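Local coordinates for DNA polymerase (Pyrobaculum calidifontis, PDB 5MDN), which probably catalyses DNA-templated synthesis of DNA from deoxyribonucleoside triphosphates, releasing diphosphate, as a family B DNA polymerase, at residues Ile311-Lys315 and Asp673-Trp678; Val714-Ile718 and Ala729-Ile733. All blocks are in the same frame, centred on the assembly; numbering follows the deposited sequence.

Contact 1. Residues Ile311-Lys315 and Asp673-Trp678; sequences IPGHK and DDLIIW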
ATOM      1  N   ILE A 311      -0.873 -21.940  14.514  1.00 78.65           N
ATOM      2  CA  ILE A 311      -2.134 -22.673  14.430  1.00 79.41           C
ATOM      3  C   ILE A 311      -2.672 -22.537  13.009  1.00 81.52           C
ATOM      4  O   ILE A 311      -2.602 -21.443  12.426  1.00 80.04           O
ATOM      5  CB  ILE A 311      -3.156 -22.159  15.462  1.00 80.81           C
ATOM      6  CG1 ILE A 311      -2.967 -22.814  16.837  1.00 79.47           C
ATOM      7  CG2 ILE A 311      -4.589 -22.358  14.971  1.00 82.90           C
ATOM      8  CD1 ILE A 311      -1.656 -22.523  17.502  1.00 79.91           C
ATOM      9  N   PRO A 312      -3.205 -23.604  12.406  1.00 86.53           N
ATOM     10  CA  PRO A 312      -3.959 -23.430  11.157  1.00 86.25           C
ATOM     11  C   PRO A 312      -5.168 -22.541  11.388  1.00 83.90           C
ATOM     12  O   PRO A 312      -6.109 -22.929  12.085  1.00 81.14           O
ATOM     13  CB  PRO A 312      -4.358 -24.863  10.777  1.00 87.84           C
ATOM     14  CG  PRO A 312      -4.269 -25.644  12.049  1.00 87.82           C
ATOM     15  CD  PRO A 312      -3.163 -25.009  12.844  1.00 88.42           C
ATOM     16  N   GLY A 313      -5.128 -21.333  10.813  1.00 82.97           N
ATOM     17  CA  GLY A 313      -6.111 -20.309  11.136  1.00 84.90           C
ATOM     18  C   GLY A 313      -7.554 -20.765  11.045  1.00 85.13           C
ATOM     19  O   GLY A 313      -8.406 -20.290  11.799  1.00 83.81           O
ATOM     20  N   HIS A 314      -7.857 -21.669  10.117  1.00 86.01           N
ATOM     21  CA  HIS A 314      -9.225 -22.151   9.962  1.00 89.55           C
ATOM     22  C   HIS A 314      -9.715 -22.987  11.140  1.00 86.64           C
ATOM     23  O   HIS A 314     -10.874 -23.424  11.116  1.00 80.20           O
ATOM     24  CB  HIS A 314      -9.347 -22.956   8.667  1.00 92.87           C
ATOM     25  CG  HIS A 314      -8.559 -24.230   8.665  1.00 97.56           C
ATOM     26  ND1 HIS A 314      -9.154 -25.471   8.726  1.00101.65           N
ATOM     27  CD2 HIS A 314      -7.226 -24.454   8.600  1.00 99.84           C
ATOM     28  CE1 HIS A 314      -8.221 -26.405   8.700  1.00101.14           C
ATOM     29  NE2 HIS A 314      -7.042 -25.814   8.626  1.00100.84           N
ATOM     30  N   LYS A 315      -8.889 -23.234  12.155  1.00 84.94           N
ATOM     31  CA  LYS A 315      -9.274 -24.045  13.309  1.00 86.60           C
ATOM     32  C   LYS A 315      -8.975 -23.322  14.619  1.00 85.26           C
ATOM     33  O   LYS A 315      -8.325 -23.862  15.517  1.00 82.56           O
ATOM     34  CB  LYS A 315      -8.572 -25.400  13.293  1.00 90.00           C
ATOM     35  CG  LYS A 315      -8.797 -26.209  12.032  1.00 95.70           C
ATOM     36  CD  LYS A 315      -8.147 -27.581  12.140  1.00100.41           C
ATOM     37  CE  LYS A 315      -9.175 -28.695  12.035  1.00100.44           C
ATOM     38  NZ  LYS A 315      -8.549 -30.041  12.127  1.00100.48           N
ATOM     39  N   ASP A 673      -4.887 -31.073   7.126  1.00106.55           N
ATOM     40  CA  ASP A 673      -4.927 -29.633   6.875  1.00104.25           C
ATOM     41  C   ASP A 673      -4.205 -29.258   5.587  1.00104.53           C
ATOM     42  O   ASP A 673      -4.628 -28.343   4.870  1.00 97.50           O
ATOM     43  CB  ASP A 673      -4.323 -28.880   8.060  1.00104.09           C
ATOM     44  CG  ASP A 673      -5.138 -29.038   9.328  1.00106.83           C
ATOM     45  OD1 ASP A 673      -6.375 -29.184   9.227  1.00108.25           O
ATOM     46  OD2 ASP A 673      -4.543 -29.015  10.424  1.00108.23           O
ATOM     47  N   ASP A 674      -3.107 -29.950   5.277  1.00107.64           N
ATOM     48  CA  ASP A 674      -2.334 -29.626   4.085  1.00103.87           C
ATOM     49  C   ASP A 674      -3.064 -29.988   2.795  1.00102.72           C
ATOM     50  O   ASP A 674      -2.656 -29.534   1.721  1.00101.98           O
ATOM     51  CB  ASP A 674      -0.980 -30.333   4.136  1.00103.46           C
ATOM     52  CG  ASP A 674      -0.178 -29.966   5.371  1.00103.42           C
ATOM     53  OD1 ASP A 674      -0.094 -28.761   5.691  1.00101.65           O
ATOM     54  OD2 ASP A 674       0.365 -30.882   6.022  1.00107.48           O
ATOM     55  N   LEU A 675      -4.122 -30.797   2.871  1.00108.42           N
ATOM     56  CA  LEU A 675      -4.844 -31.231   1.682  1.00110.03           C
ATOM     57  C   LEU A 675      -6.053 -30.363   1.344  1.00109.85           C
ATOM     58  O   LEU A 675      -6.638 -30.544   0.271  1.00109.56           O
ATOM     59  CB  LEU A 675      -5.294 -32.688   1.844  1.00109.60           C
ATOM     60  CG  LEU A 675      -4.190 -33.724   2.079  1.00110.46           C
ATOM     61  CD1 LEU A 675      -4.745 -35.132   1.945  1.00110.42           C
ATOM     62  CD2 LEU A 675      -3.026 -33.509   1.123  1.00111.61           C
ATOM     63  N   ILE A 676      -6.446 -29.435   2.221  1.00112.10           N
ATOM     64  CA  ILE A 676      -7.617 -28.602   1.962  1.00112.63           C
ATOM     65  C   ILE A 676      -7.313 -27.594   0.860  1.00112.28           C
ATOM     66  O   ILE A 676      -6.229 -26.996   0.813  1.00114.23           O
ATOM     67  CB  ILE A 676      -8.089 -27.902   3.249  1.00111.80           C
ATOM     68  CG1 ILE A 676      -8.869 -28.869   4.146  1.00111.66           C
ATOM     69  CG2 ILE A 676      -8.940 -26.678   2.938  1.00112.77           C
ATOM     70  CD1 ILE A 676      -8.042 -29.790   4.977  1.00111.99           C
ATOM     71  N   ILE A 677      -8.279 -27.406  -0.038  1.00112.28           N
ATOM     72  CA  ILE A 677      -8.193 -26.453  -1.140  1.00117.23           C
ATOM     73  C   ILE A 677      -9.216 -25.352  -0.890  1.00122.12           C
ATOM     74  O   ILE A 677     -10.419 -25.624  -0.793  1.00124.30           O
ATOM     75  CB  ILE A 677      -8.438 -27.140  -2.492  1.00117.83           C
ATOM     76  CG1 ILE A 677      -7.509 -28.348  -2.652  1.00117.25           C
ATOM     77  CG2 ILE A 677      -8.242 -26.158  -3.633  1.00116.99           C
ATOM     78  CD1 ILE A 677      -7.846 -29.227  -3.833  1.00116.11           C
ATOM     79  N   TRP A 678      -8.746 -24.109  -0.783  1.00111.93           N
ATOM     80  CA  TRP A 678      -9.618 -22.982  -0.479  1.00119.72           C
ATOM     81  C   TRP A 678     -10.150 -22.319  -1.745  1.00127.51           C
ATOM     82  O   TRP A 678      -9.474 -22.258  -2.776  1.00128.04           O
ATOM     83  CB  TRP A 678      -8.902 -21.902   0.340  1.00121.33           C
ATOM     84  CG  TRP A 678      -8.300 -22.323   1.640  1.00122.83           C
ATOM     85  CD1 TRP A 678      -6.973 -22.341   1.950  1.00123.41           C
ATOM     86  CD2 TRP A 678      -8.990 -22.800   2.801  1.00121.30           C
ATOM     87  NE1 TRP A 678      -6.791 -22.779   3.236  1.00123.00           N
ATOM     88  CE2 TRP A 678      -8.014 -23.075   3.779  1.00122.06           C
ATOM     89  CE3 TRP A 678     -10.336 -23.021   3.110  1.00121.94           C
ATOM     90  CZ2 TRP A 678      -8.339 -23.557   5.044  1.00122.75           C
ATOM     91  CZ3 TRP A 678     -10.656 -23.500   4.366  1.00121.81           C
ATOM     92  CH2 TRP A 678      -9.662 -23.764   5.317  1.00121.60           C
TER
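The imidazole of His314 is held between the indole of Trp678 and the aliphatic chain of Lys315, which lie on opposite faces. Trp678 presents the edge of its six-membered ring to one face in a T-shaped stack, with the planes 69° apart and the ring centroids separated by 5.2 Å. Its CZ2 and CH2 make the approach, and CH2 also reaches the base of the histidine side chain, 3.5 Å from His314 CB. On the other face Lys315 CG sits 3.3 Å above the ring, displaced toward its rim. Asp673 OD1 lies at the ring's edge, near its plane, 3.4 Å from His314 CE1; the carboxylate stands almost perpendicular to the imidazole. Within its own segment, Trp678 has Ile676 CG2 over one face of the indole.

A chi1 of 66° sets His314 CG between the backbone N and the carbonyl carbon and turns the ring into this slot. The Lys315 chain bends at chi3 and approaches the carboxylate from the other direction, its NZ forming a long salt bridge with Asp673 OD1 at 3.7 Å. Pro312 CG borders the second carboxylate oxygen, OD2. Replacing His314 by an alanine would probably open a gap between Trp678 and Lys315 and deprive the indole edge of its stacking face.

The contact ties the loop before helix 316-320 to a C-terminal loop, consistent with an exonuclease–thumb junction as in family B polymerases. Lys315 also makes a weak, long ion pair with Glu318, so its charge is probably shared by two acids, while Asp673 OD1 would tend to polarise the imidazole edge.

Contact 2. Residues Val714-Ile718 and Ala729-Ile733; sequences VGYVI and AMPYI
Tyr716 and Val717 pair with Met730 and Pro731 in an antiparallel beta hairpin, a two-stranded sheet of strands 716-718 and 729-731.

The backbone bonds are concentrated at one hydrogen-bonded pair, Val717 with Met730. Val717 N donates to Met730 O over 2.7 Å at a nearly straight 168°, whereas the return bond from Met730 N to Val717 O, also 2.7 Å, is more bent at 134°. Both carbonyls take a second, weaker approach from a CA-H group: Tyr716 CA lies 3.5 Å from Met730 O, and Ala729 CA is at the same distance from Val717 O. Non-hydrogen-bonded pairs flank this centre, Tyr716 with Pro731 and Ile718 with Ala729. Proline fits such a position because no N-H is needed across the strands.

Apolar packing divides between the two faces of the hairpin. On the face bearing Ile718 and Ala729, the Tyr716 ring meets the methyl group obliquely, CD1 lying 3.5 Å from Ala729 CB; a chi1 of 63°, which puts Tyr716 CG between its backbone N and carbonyl carbon, brings the ring beside Ala729. Ile718 CD1 meets the edge of the same ring, and Pro693 and Ala697 of helix 693-697 add further cover to Tyr716. The face carrying Val717 and Met730 is extended by Tyr732, whose CB is 4.2 Å from Val717 CG2. Helix 743-756 packs on Val717 through Tyr746 and on Ile718 through Tyr745.

Ahead of strand 716-718, Gly715 has positive phi, and its carbonyl O lies at the edge of the Tyr732 ring, 3.9 Å from CD1.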
ATOM      1  N   VAL A 714     -14.951 -22.185   1.320  1.00134.26           N
ATOM      2  CA  VAL A 714     -15.520 -23.525   1.408  1.00137.44           C
ATOM      3  C   VAL A 714     -14.529 -24.529   1.997  1.00134.56           C
ATOM      4  O   VAL A 714     -14.807 -25.134   3.040  1.00131.48           O
ATOM      5  CB  VAL A 714     -16.071 -23.967   0.033  1.00143.85           C
ATOM      6  CG1 VAL A 714     -14.988 -23.974  -1.055  1.00145.18           C
ATOM      7  CG2 VAL A 714     -16.733 -25.337   0.138  1.00143.37           C
ATOM      8  N   GLY A 715     -13.374 -24.712   1.360  1.00134.36           N
ATOM      9  CA  GLY A 715     -12.400 -25.671   1.841  1.00135.15           C
ATOM     10  C   GLY A 715     -12.823 -27.105   1.595  1.00130.51           C
ATOM     11  O   GLY A 715     -13.615 -27.654   2.368  1.00127.01           O
ATOM     12  N   TYR A 716     -12.319 -27.725   0.530  1.00139.58           N
ATOM     13  CA  TYR A 716     -12.743 -29.065   0.150  1.00131.95           C
ATOM     14  C   TYR A 716     -11.544 -29.984  -0.049  1.00125.18           C
ATOM     15  O   TYR A 716     -10.426 -29.539  -0.323  1.00121.50           O
ATOM     16  CB  TYR A 716     -13.603 -29.031  -1.122  1.00127.03           C
ATOM     17  CG  TYR A 716     -12.900 -28.512  -2.357  1.00126.67           C
ATOM     18  CD1 TYR A 716     -12.153 -29.358  -3.167  1.00126.23           C
ATOM     19  CD2 TYR A 716     -12.999 -27.176  -2.721  1.00127.86           C
ATOM     20  CE1 TYR A 716     -11.517 -28.885  -4.301  1.00127.16           C
ATOM     21  CE2 TYR A 716     -12.367 -26.694  -3.853  1.00129.12           C
ATOM     22  CZ  TYR A 716     -11.627 -27.554  -4.638  1.00131.62           C
ATOM     23  OH  TYR A 716     -10.996 -27.082  -5.766  1.00136.53           O
ATOM     24  N   VAL A 717     -11.802 -31.284   0.098  1.00119.10           N
ATOM     25  CA  VAL A 717     -10.811 -32.329  -0.128  1.00123.72           C
ATOM     26  C   VAL A 717     -11.420 -33.383  -1.046  1.00128.27           C
ATOM     27  O   VAL A 717     -12.575 -33.783  -0.863  1.00143.48           O
ATOM     28  CB  VAL A 717     -10.340 -32.968   1.197  1.00121.69           C
ATOM     29  CG1 VAL A 717      -9.296 -34.040   0.935  1.00118.22           C
ATOM     30  CG2 VAL A 717      -9.794 -31.906   2.141  1.00123.85           C
ATOM     31  N   ILE A 718     -10.644 -33.831  -2.028  1.00132.38           N
ATOM     32  CA  ILE A 718     -11.090 -34.882  -2.937  1.00127.35           C
ATOM     33  C   ILE A 718     -10.912 -36.238  -2.262  1.00123.09           C
ATOM     34  O   ILE A 718      -9.853 -36.533  -1.695  1.00112.24           O
ATOM     35  CB  ILE A 718     -10.333 -34.811  -4.275  1.00126.72           C
ATOM     36  CG1 ILE A 718     -10.846 -33.652  -5.142  1.00125.92           C
ATOM     37  CG2 ILE A 718     -10.439 -36.124  -5.036  1.00127.30           C
ATOM     38  CD1 ILE A 718     -10.415 -32.269  -4.704  1.00124.56           C
ATOM     39  N   ALA A 729     -15.426 -33.740  -4.286  1.00131.89           N
ATOM     40  CA  ALA A 729     -14.884 -32.768  -3.337  1.00137.00           C
ATOM     41  C   ALA A 729     -15.735 -32.756  -2.073  1.00138.73           C
ATOM     42  O   ALA A 729     -16.783 -32.107  -2.019  1.00140.05           O
ATOM     43  CB  ALA A 729     -14.827 -31.386  -3.974  1.00141.13           C
ATOM     44  N   MET A 730     -15.285 -33.480  -1.053  1.00138.42           N
ATOM     45  CA  MET A 730     -15.919 -33.492   0.260  1.00134.17           C
ATOM     46  C   MET A 730     -15.367 -32.360   1.125  1.00136.50           C
ATOM     47  O   MET A 730     -14.153 -32.140   1.155  1.00147.84           O
ATOM     48  CB  MET A 730     -15.684 -34.829   0.956  1.00128.17           C
ATOM     49  CG  MET A 730     -16.598 -35.093   2.138  1.00124.45           C
ATOM     50  SD  MET A 730     -16.325 -36.724   2.857  1.00118.09           S
ATOM     51  CE  MET A 730     -16.752 -37.779   1.473  1.00113.02           C
ATOM     52  N   PRO A 731     -16.224 -31.622   1.832  1.00142.34           N
ATOM     53  CA  PRO A 731     -15.717 -30.640   2.799  1.00135.76           C
ATOM     54  C   PRO A 731     -14.922 -31.322   3.905  1.00127.76           C
ATOM     55  O   PRO A 731     -15.167 -32.478   4.257  1.00119.41           O
ATOM     56  CB  PRO A 731     -16.989 -29.977   3.341  1.00135.89           C
ATOM     57  CG  PRO A 731     -18.031 -30.230   2.298  1.00138.69           C
ATOM     58  CD  PRO A 731     -17.684 -31.544   1.663  1.00140.91           C
ATOM     59  N   TYR A 732     -13.954 -30.584   4.452  1.00126.00           N
ATOM     60  CA  TYR A 732     -12.952 -31.179   5.330  1.00124.11           C
ATOM     61  C   TYR A 732     -13.487 -31.570   6.700  1.00125.80           C
ATOM     62  O   TYR A 732     -12.777 -32.255   7.444  1.00123.18           O
ATOM     63  CB  TYR A 732     -11.774 -30.216   5.499  1.00120.88           C
ATOM     64  CG  TYR A 732     -11.999 -29.109   6.510  1.00118.80           C
ATOM     65  CD1 TYR A 732     -12.684 -27.951   6.162  1.00118.74           C
ATOM     66  CD2 TYR A 732     -11.504 -29.213   7.805  1.00115.54           C
ATOM     67  CE1 TYR A 732     -12.884 -26.936   7.080  1.00117.14           C
ATOM     68  CE2 TYR A 732     -11.701 -28.204   8.729  1.00113.98           C
ATOM     69  CZ  TYR A 732     -12.390 -27.068   8.362  1.00114.87           C
ATOM     70  OH  TYR A 732     -12.585 -26.062   9.281  1.00115.70           O
ATOM     71  N   ILE A 733     -14.707 -31.162   7.059  1.00128.25           N
ATOM     72  CA  ILE A 733     -15.278 -31.548   8.348  1.00129.72           C
ATOM     73  C   ILE A 733     -16.049 -32.856   8.260  1.00132.39           C
ATOM     74  O   ILE A 733     -16.402 -33.435   9.298  1.00128.51           O
ATOM     75  CB  ILE A 733     -16.179 -30.417   8.891  1.00128.31           C
ATOM     76  CG1 ILE A 733     -16.543 -30.651  10.362  1.00129.18           C
ATOM     77  CG2 ILE A 733     -17.434 -30.274   8.041  1.00124.62           C
ATOM     78  CD1 ILE A 733     -15.344 -30.900  11.257  1.00129.08           C
TER

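How the contacts relate
The two contacts are centred 10 Å apart on the same side of the chain's centre, and contact 1 closes before contact 2 opens along the sequence. Segment 673-678 runs beside the hairpin of contact 2: Ile677 N probably hydrogen-bonds to Tyr716 O at 3.0 Å. Ile676 packs against Tyr732, and Trp678 against Gly715. Tyr732 also reaches back to the first segment, its ring meeting that of His314 edge-to-face. Helix 316-320, directly after segment 311-315, touches Tyr732 and Ile733 through Tyr317. The hairpin thus backs the C-terminal side of contact 1 and adds to the surface on which the 311-315 loop rests, making one continuous junction.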